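Local coordinates for Blr6230 protein (Bradyrhizobium diazoefficiens USDA 110, PDB 5NGG) that hydrolyses beta-lactam antibiotics, as expected of a subclass B3 metallo-beta-lactamase with a two-zinc active site, at residues Gly65-Asp70 against Leu96-His101; Met233-Leu238 against Gly267-Tyr272. All coordinates share one frame; numbering follows the deposited sequence.

Contact 1. Residues Gly65-Asp70 against Leu96-His101; sequences GLILMD and LILNTH. With ZN (zinc ion), chain D.
Leu96 opens the pairing with its carbonyl: Leu96 O accepts Leu68 N at 2.9 Å, the N-H nearly straight (169°), and also lies near the CA-H of Ile67. On the next residue, Ile97, CA comes within 3.3 Å of Leu68 O, while its side chain turns to the same face as Leu68, where Ile113 of helix 110-117 touches both. Leu98 N then returns a bond to Leu68 O, and Leu98 O takes Asp70 N, the regular alternation of parallel strands. On the other face Leu98 CD1 meets Ile67 CG2 at 4.1 Å. The Met69 chain, bent at both chi2 and chi3, brings SD to 3.9 Å from Leu98 CB. These strands, linked through helix 77-86, form a beta-alpha-beta unit of the metallo-beta-lactamase fold, their axes 21° from parallel, and the segment 96-101 runs on from its strand into the zinc site. Past the strand pairing, Asn99 ND2 reaches Asp70 OD1 at 2.8 Å, nearly along the C-O axis, with amide and carboxylate planes 81° apart; the same ND2 also bonds His101 O from above that carbonyl's plane. Thr100 is gripped twice by the Asp70 carboxylate: its backbone N goes to OD1, and OG1 donates to OD2 at 2.7 Å, both on syn sides. Three donors thus hold the buried carboxylate and fix its rotation. His101 turns away from Asp70 and binds zinc through NE2 at 2.1 Å; His103 and His177 share that metal, and Cys201 O accepts from His101 ND1.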
ATOM      1  N   GLY A  65      13.012 -16.161  -5.487  1.00 14.80           N
ATOM      2  CA  GLY A  65      11.566 -16.209  -5.506  1.00 15.17           C
ATOM      3  C   GLY A  65      10.954 -14.835  -5.587  1.00 12.48           C
ATOM      4  O   GLY A  65      11.628 -13.858  -5.844  1.00 13.64           O
ATOM      5  N   LEU A  66       9.654 -14.786  -5.364  1.00 12.15           N
ATOM      6  CA  LEU A  66       8.872 -13.570  -5.505  1.00 10.80           C
ATOM      7  C   LEU A  66       8.504 -12.995  -4.156  1.00  9.66           C
ATOM      8  O   LEU A  66       8.197 -13.732  -3.211  1.00 11.04           O
ATOM      9  CB  LEU A  66       7.580 -13.816  -6.303  1.00 10.96           C
ATOM     10  CG  LEU A  66       7.834 -14.525  -7.623  1.00 13.09           C
ATOM     11  CD1 LEU A  66       6.502 -14.792  -8.315  1.00 16.08           C
ATOM     12  CD2 LEU A  66       8.817 -13.757  -8.503  1.00 14.30           C
ATOM     13  N   ILE A  67       8.518 -11.658  -4.097  1.00  8.61           N
ATOM     14  CA  ILE A  67       7.912 -10.918  -2.998  1.00  8.28           C
ATOM     15  C   ILE A  67       6.600 -10.339  -3.528  1.00  7.52           C
ATOM     16  O   ILE A  67       6.598  -9.695  -4.584  1.00  8.69           O
ATOM     17  CB  ILE A  67       8.815  -9.769  -2.492  1.00  8.57           C
ATOM     18  CG1 ILE A  67      10.180 -10.316  -2.055  1.00 10.64           C
ATOM     19  CG2 ILE A  67       8.102  -8.979  -1.381  1.00  9.67           C
ATOM     20  CD1 ILE A  67      11.182  -9.227  -1.724  1.00 12.28           C
ATOM     21  N   LEU A  68       5.510 -10.578  -2.803  1.00  7.08           N
ATOM     22  CA  LEU A  68       4.223  -9.969  -3.131  1.00  6.68           C
ATOM     23  C   LEU A  68       4.003  -8.781  -2.236  1.00  6.29           C
ATOM     24  O   LEU A  68       4.049  -8.909  -1.003  1.00  8.10           O
ATOM     25  CB  LEU A  68       3.109 -10.982  -2.894  1.00  7.63           C
ATOM     26  CG  LEU A  68       1.697 -10.511  -3.209  1.00  8.22           C
ATOM     27  CD1 LEU A  68       1.487 -10.203  -4.672  1.00  9.56           C
ATOM     28  CD2 LEU A  68       0.711 -11.565  -2.773  1.00  9.39           C
ATOM     29  N   MET A  69       3.796  -7.602  -2.837  1.00  6.41           N
ATOM     30  CA  MET A  69       3.498  -6.354  -2.109  1.00  6.16           C
ATOM     31  C   MET A  69       1.999  -6.123  -2.181  1.00  6.10           C
ATOM     32  O   MET A  69       1.477  -5.734  -3.226  1.00  6.60           O
ATOM     33  CB  MET A  69       4.252  -5.179  -2.722  1.00  7.17           C
ATOM     34  CG  MET A  69       4.020  -3.858  -1.998  1.00  8.85           C
ATOM     35  SD  MET A  69       4.671  -3.742  -0.317  0.90  8.94           S
ATOM     36  CE  MET A  69       6.426  -3.767  -0.648  0.90  8.55           C
ATOM     37  N   ASP A  70       1.329  -6.408  -1.060  1.00  6.17           N
ATOM     38  CA  ASP A  70      -0.114  -6.243  -0.856  1.00  5.93           C
ATOM     39  C   ASP A  70      -0.941  -7.243  -1.675  1.00  6.21           C
ATOM     40  O   ASP A  70      -0.428  -8.051  -2.448  1.00  6.50           O
ATOM     41  CB  ASP A  70      -0.559  -4.777  -1.065  1.00  7.39           C
ATOM     42  CG  ASP A  70      -0.064  -3.854   0.024  0.90  8.39           C
ATOM     43  OD1 ASP A  70       0.026  -4.258   1.211  0.90  8.44           O
ATOM     44  OD2 ASP A  70       0.201  -2.670  -0.319  0.90  9.67           O
ATOM     45  N   LEU A  96       7.664 -14.314   0.297  0.70 10.38           N
ATOM     46  CA  LEU A  96       7.312 -13.277   1.263  0.70 10.76           C
ATOM     47  C   LEU A  96       6.150 -12.473   0.736  0.70  9.86           C
ATOM     48  O   LEU A  96       6.034 -12.222  -0.480  0.70  9.24           O
ATOM     49  CB  LEU A  96       8.449 -12.290   1.541  0.70 11.10           C
ATOM     50  CG  LEU A  96       9.732 -12.846   2.146  0.70 11.74           C
ATOM     51  CD1 LEU A  96      10.791 -11.756   2.209  0.70 11.82           C
ATOM     52  CD2 LEU A  96       9.476 -13.429   3.525  0.70 11.67           C
ATOM     53  N   ILE A  97       5.311 -12.079   1.683  1.00 10.05           N
ATOM     54  CA  ILE A  97       4.221 -11.135   1.451  1.00  9.16           C
ATOM     55  C   ILE A  97       4.486  -9.952   2.382  1.00  8.47           C
ATOM     56  O   ILE A  97       4.638 -10.133   3.599  1.00  9.49           O
ATOM     57  CB  ILE A  97       2.858 -11.741   1.776  1.00 10.55           C
ATOM     58  CG1 ILE A  97       2.620 -13.024   0.969  1.00 12.40           C
ATOM     59  CG2 ILE A  97       1.765 -10.722   1.511  1.00 11.35           C
ATOM     60  CD1 ILE A  97       1.436 -13.850   1.440  1.00 15.16           C
ATOM     61  N   LEU A  98       4.554  -8.751   1.804  1.00  7.28           N
ATOM     62  CA  LEU A  98       4.704  -7.522   2.582  1.00  7.44           C
ATOM     63  C   LEU A  98       3.408  -6.731   2.497  1.00  7.10           C
ATOM     64  O   LEU A  98       2.716  -6.756   1.480  1.00  7.89           O
ATOM     65  CB  LEU A  98       5.856  -6.667   2.034  1.00  7.81           C
ATOM     66  CG  LEU A  98       7.251  -6.985   2.596  1.00 11.28           C
ATOM     67  CD1 LEU A  98       7.615  -8.433   2.677  1.00 13.22           C
ATOM     68  CD2 LEU A  98       8.295  -6.171   1.869  1.00 12.20           C
ATOM     69  N   ASN A  99       3.107  -6.033   3.583  1.00  7.70           N
ATOM     70  CA  ASN A  99       1.935  -5.164   3.640  1.00  7.95           C
ATOM     71  C   ASN A  99       2.361  -3.722   3.833  1.00  7.61           C
ATOM     72  O   ASN A  99       3.250  -3.436   4.647  1.00  8.31           O
ATOM     73  CB  ASN A  99       1.049  -5.614   4.806  1.00  8.34           C
ATOM     74  CG  ASN A  99      -0.345  -4.926   4.899  1.00  8.40           C
ATOM     75  OD1 ASN A  99      -0.835  -4.746   6.016  1.00 10.55           O
ATOM     76  ND2 ASN A  99      -1.005  -4.629   3.790  1.00  8.16           N
ATOM     77  N   THR A 100       1.678  -2.819   3.138  1.00  7.45           N
ATOM     78  CA  THR A 100       1.777  -1.380   3.423  1.00  8.18           C
ATOM     79  C   THR A 100       0.909  -1.036   4.640  1.00  7.40           C
ATOM     80  O   THR A 100       1.373  -0.457   5.619  1.00  9.79           O
ATOM     81  CB  THR A 100       1.325  -0.510   2.237  1.00  9.57           C
ATOM     82  OG1 THR A 100       0.042  -0.946   1.772  1.00 10.79           O
ATOM     83  CG2 THR A 100       2.379  -0.520   1.131  1.00 10.34           C
ATOM     84  N   HIS A 101      -0.371  -1.391   4.600  1.00  7.80           N
ATOM     85  CA  HIS A 101      -1.240  -1.123   5.759  1.00  7.86           C
ATOM     86  C   HIS A 101      -2.441  -2.053   5.753  1.00  6.86           C
ATOM     87  O   HIS A 101      -2.871  -2.557   4.719  1.00  7.06           O
ATOM     88  CB  HIS A 101      -1.662   0.345   5.844  1.00  7.99           C
ATOM     89  CG  HIS A 101      -2.719   0.728   4.860  1.00  7.14           C
ATOM     90  ND1 HIS A 101      -2.453   1.305   3.635  1.00  9.43           N
ATOM     91  CD2 HIS A 101      -4.066   0.687   4.963  1.00  7.33           C
ATOM     92  CE1 HIS A 101      -3.590   1.553   3.009  1.00  8.34           C
ATOM     93  NE2 HIS A 101      -4.589   1.165   3.780  1.00  7.52           N
TER
HETATM   94 ZN    ZN D 302      -6.450   2.060   3.778  1.00  7.71          ZN
HETATM   95  O   HOH W   1      -7.505   1.651   2.311  1.00  7.07           O

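Contact 2. Residues Met233-Leu238 against Gly267-Tyr272; sequences MKIDVL and GELVTY
Leu238 and Leu269 meet through their methyl ends, CD1 to CD1 at 3.9 Å, where the first turn of helix 268-291 packs against strand 237-239, an outermost strand of the five-stranded mixed sheet of this metallo-beta-lactamase fold. Here the packing is close and wholly apolar. Both leucines hold CG anti to the backbone N (chi1 178° in each), and the two side chains cross at about a right angle. The second methyl of Leu238, CD2, points at the helix, where it touches two residues one turn apart, Glu268 CG at 4.0 Å and Tyr272 CB at 4.1 Å. Leu269 CD2 extends the patch more loosely, reaching Ile235 CG1 at 4.2 Å and Met233 CB at 4.4 Å; Leu198 of strand 193-199 touches Met233, Ile235 and Leu269 as well.

The polar side is looser. No direct hydrogen bond joins the segments, and water mediates instead. One molecule donates to Ile235 O and accepts from Leu269 N, an amide in the first turn of the helix, where no preceding turn supplies a carbonyl. Glu268, extended beyond CG, lays CG and the carboxylate carbon CD against Leu238 CD2, and its OE1 forms a salt bridge with Lys251. A second water stands beside that carboxylate: it accepts from Leu238 N at 2.9 Å and lies 2.8 Å from Glu268 OE1.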
ATOM      1  N   MET A 233      12.285  12.649   2.532  1.00 17.56           N
ATOM      2  CA  MET A 233      12.911  11.436   2.040  1.00 16.78           C
ATOM      3  C   MET A 233      13.415  11.606   0.619  1.00 16.73           C
ATOM      4  O   MET A 233      12.731  12.160  -0.210  1.00 19.45           O
ATOM      5  CB  MET A 233      11.907  10.283   2.062  1.00 17.69           C
ATOM      6  CG  MET A 233      11.527   9.833   3.467  1.00 18.74           C
ATOM      7  SD  MET A 233      10.331   8.502   3.545  1.00 23.12           S
ATOM      8  CE  MET A 233      11.449   7.343   2.809  1.00 19.39           C
ATOM      9  N   LYS A 234      14.586  11.048   0.342  1.00 17.25           N
ATOM     10  CA  LYS A 234      15.196  11.083  -0.987  1.00 17.40           C
ATOM     11  C   LYS A 234      14.734   9.863  -1.784  1.00 16.30           C
ATOM     12  O   LYS A 234      15.244   8.759  -1.626  1.00 20.10           O
ATOM     13  CB  LYS A 234      16.724  11.131  -0.878  1.00 20.77           C
ATOM     14  CG  LYS A 234      17.240  12.371  -0.170  1.00 24.21           C
ATOM     15  CD  LYS A 234      16.633  13.654  -0.723  1.00 28.36           C
ATOM     16  N   ILE A 235      13.728  10.082  -2.616  1.00 12.66           N
ATOM     17  CA  ILE A 235      13.037   8.996  -3.348  1.00 12.50           C
ATOM     18  C   ILE A 235      12.879   9.378  -4.799  1.00 11.82           C
ATOM     19  O   ILE A 235      12.325  10.430  -5.111  1.00 13.41           O
ATOM     20  CB  ILE A 235      11.650   8.712  -2.722  1.00 12.99           C
ATOM     21  CG1 ILE A 235      11.799   8.148  -1.301  1.00 14.37           C
ATOM     22  CG2 ILE A 235      10.762   7.827  -3.606  1.00 13.11           C
ATOM     23  CD1 ILE A 235      12.491   6.803  -1.179  1.00 14.52           C
ATOM     24  N   ASP A 236      13.342   8.498  -5.686  1.00  9.83           N
ATOM     25  CA  ASP A 236      13.257   8.702  -7.136  1.00 10.14           C
ATOM     26  C   ASP A 236      11.917   8.281  -7.740  1.00  9.53           C
ATOM     27  O   ASP A 236      11.441   8.926  -8.679  1.00 10.85           O
ATOM     28  CB  ASP A 236      14.366   7.916  -7.830  1.00 11.54           C
ATOM     29  CG  ASP A 236      15.758   8.405  -7.450  1.00 12.32           C
ATOM     30  OD1 ASP A 236      16.114   9.491  -7.932  1.00 15.75           O
ATOM     31  OD2 ASP A 236      16.479   7.693  -6.706  1.00 13.01           O
ATOM     32  N   VAL A 237      11.345   7.185  -7.216  1.00  9.11           N
ATOM     33  CA  VAL A 237      10.156   6.546  -7.781  1.00  8.60           C
ATOM     34  C   VAL A 237       9.128   6.388  -6.669  1.00  8.00           C
ATOM     35  O   VAL A 237       9.309   5.559  -5.778  1.00  8.95           O
ATOM     36  CB  VAL A 237      10.501   5.160  -8.367  1.00  8.65           C
ATOM     37  CG1 VAL A 237       9.247   4.437  -8.869  1.00  9.07           C
ATOM     38  CG2 VAL A 237      11.519   5.286  -9.499  1.00  9.55           C
ATOM     39  N   LEU A 238       8.042   7.153  -6.759  1.00  7.47           N
ATOM     40  CA  LEU A 238       6.930   7.040  -5.822  1.00  7.66           C
ATOM     41  C   LEU A 238       5.951   5.985  -6.328  1.00  7.29           C
ATOM     42  O   LEU A 238       5.422   6.090  -7.436  1.00  7.55           O
ATOM     43  CB  LEU A 238       6.183   8.354  -5.705  1.00  8.03           C
ATOM     44  CG  LEU A 238       4.961   8.317  -4.778  1.00  9.11           C
ATOM     45  CD1 LEU A 238       5.360   7.967  -3.347  1.00 10.20           C
ATOM     46  CD2 LEU A 238       4.216   9.644  -4.852  1.00 10.29           C
ATOM     47  N   GLY A 267      10.790  14.507  -7.461  1.00 13.51           N
ATOM     48  CA  GLY A 267      10.091  15.527  -6.654  1.00 13.71           C
ATOM     49  C   GLY A 267       8.647  15.170  -6.310  1.00 13.54           C
ATOM     50  O   GLY A 267       7.942  15.937  -5.642  1.00 13.76           O
ATOM     51  N   GLU A 268       8.184  14.006  -6.751  1.00 11.73           N
ATOM     52  CA  GLU A 268       6.760  13.722  -6.667  1.00 11.69           C
ATOM     53  C   GLU A 268       6.260  13.478  -5.261  1.00 11.84           C
ATOM     54  O   GLU A 268       5.139  13.877  -4.940  1.00 12.32           O
ATOM     55  CB  GLU A 268       6.418  12.517  -7.531  1.00 11.43           C
ATOM     56  CG  GLU A 268       4.922  12.336  -7.696  1.00 11.81           C
ATOM     57  CD  GLU A 268       4.550  11.238  -8.659  1.00 12.29           C
ATOM     58  OE1 GLU A 268       5.471  10.631  -9.257  1.00 12.08           O
ATOM     59  OE2 GLU A 268       3.326  10.989  -8.845  1.00 13.11           O
ATOM     60  N   LEU A 269       7.060  12.848  -4.411  1.00 11.46           N
ATOM     61  CA  LEU A 269       6.610  12.588  -3.065  1.00 12.27           C
ATOM     62  C   LEU A 269       6.438  13.911  -2.287  1.00 12.11           C
ATOM     63  O   LEU A 269       5.482  14.052  -1.535  1.00 12.94           O
ATOM     64  CB  LEU A 269       7.539  11.604  -2.367  1.00 14.04           C
ATOM     65  CG  LEU A 269       7.221  11.263  -0.916  1.00 16.46           C
ATOM     66  CD1 LEU A 269       5.790  10.787  -0.750  1.00 17.94           C
ATOM     67  CD2 LEU A 269       8.220  10.231  -0.406  1.00 18.14           C
ATOM     68  N   VAL A 270       7.313  14.899  -2.508  1.00 12.50           N
ATOM     69  CA  VAL A 270       7.104  16.217  -1.902  1.00 13.21           C
ATOM     70  C   VAL A 270       5.776  16.823  -2.364  1.00 12.81           C
ATOM     71  O   VAL A 270       5.003  17.319  -1.538  1.00 14.15           O
ATOM     72  CB  VAL A 270       8.248  17.180  -2.247  1.00 15.32           C
ATOM     73  CG1 VAL A 270       7.900  18.600  -1.825  1.00 17.87           C
ATOM     74  CG2 VAL A 270       9.527  16.740  -1.570  1.00 17.18           C
ATOM     75  N   THR A 271       5.500  16.813  -3.658  1.00 13.38           N
ATOM     76  CA  THR A 271       4.254  17.370  -4.179  1.00 13.64           C
ATOM     77  C   THR A 271       3.023  16.624  -3.623  1.00 13.32           C
ATOM     78  O   THR A 271       2.022  17.231  -3.203  1.00 13.53           O
ATOM     79  CB  THR A 271       4.235  17.341  -5.712  1.00 15.61           C
ATOM     80  OG1 THR A 271       5.362  18.063  -6.200  1.00 18.76           O
ATOM     81  CG2 THR A 271       2.947  17.929  -6.296  1.00 18.07           C
ATOM     82  N   TYR A 272       3.110  15.303  -3.636  1.00 12.13           N
ATOM     83  CA  TYR A 272       1.978  14.489  -3.193  1.00 12.00           C
ATOM     84  C   TYR A 272       1.711  14.662  -1.692  1.00 11.90           C
ATOM     85  O   TYR A 272       0.562  14.844  -1.272  1.00 12.08           O
ATOM     86  CB  TYR A 272       2.205  13.011  -3.557  1.00 11.77           C
ATOM     87  CG  TYR A 272       1.003  12.160  -3.204  1.00 11.02           C
ATOM     88  CD1 TYR A 272      -0.223  12.345  -3.844  1.00 12.35           C
ATOM     89  CD2 TYR A 272       1.093  11.155  -2.241  1.00 11.17           C
ATOM     90  CE1 TYR A 272      -1.320  11.571  -3.519  1.00 12.38           C
ATOM     91  CE2 TYR A 272      -0.009  10.405  -1.891  1.00 11.93           C
ATOM     92  CZ  TYR A 272      -1.210  10.605  -2.530  1.00 11.79           C
ATOM     93  OH  TYR A 272      -2.293   9.851  -2.175  1.00 12.63           O
TER
HETATM   94  O   HOH W   2       9.416  11.137  -5.533  1.00 14.89           O
HETATM   95  O   HOH W   3       7.920   9.353  -8.585  1.00 11.38           O

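Contact 1 is fully buried, its centre about 10 Å from the centre of the chain, whereas contact 2, with its centre about 16 Å from that point, is only partly buried. The two share no strand or helix: 65-70 with 96-101 are central neighbours in the seven-stranded sheet, while 233-238 with 267-272 joins a strand of the five-stranded sheet to the long C-terminal helix. Their chemistry follows. Contact 1 has backbone bonds from strand pairing and, just beyond the strand ends, bonds to a buried carboxylate, against methyl packing and bridging waters in contact 2. Each has zinc nearby, but His101 binds its metal directly, whereas Met233 merely neighbours Lys229 and His172 of another site.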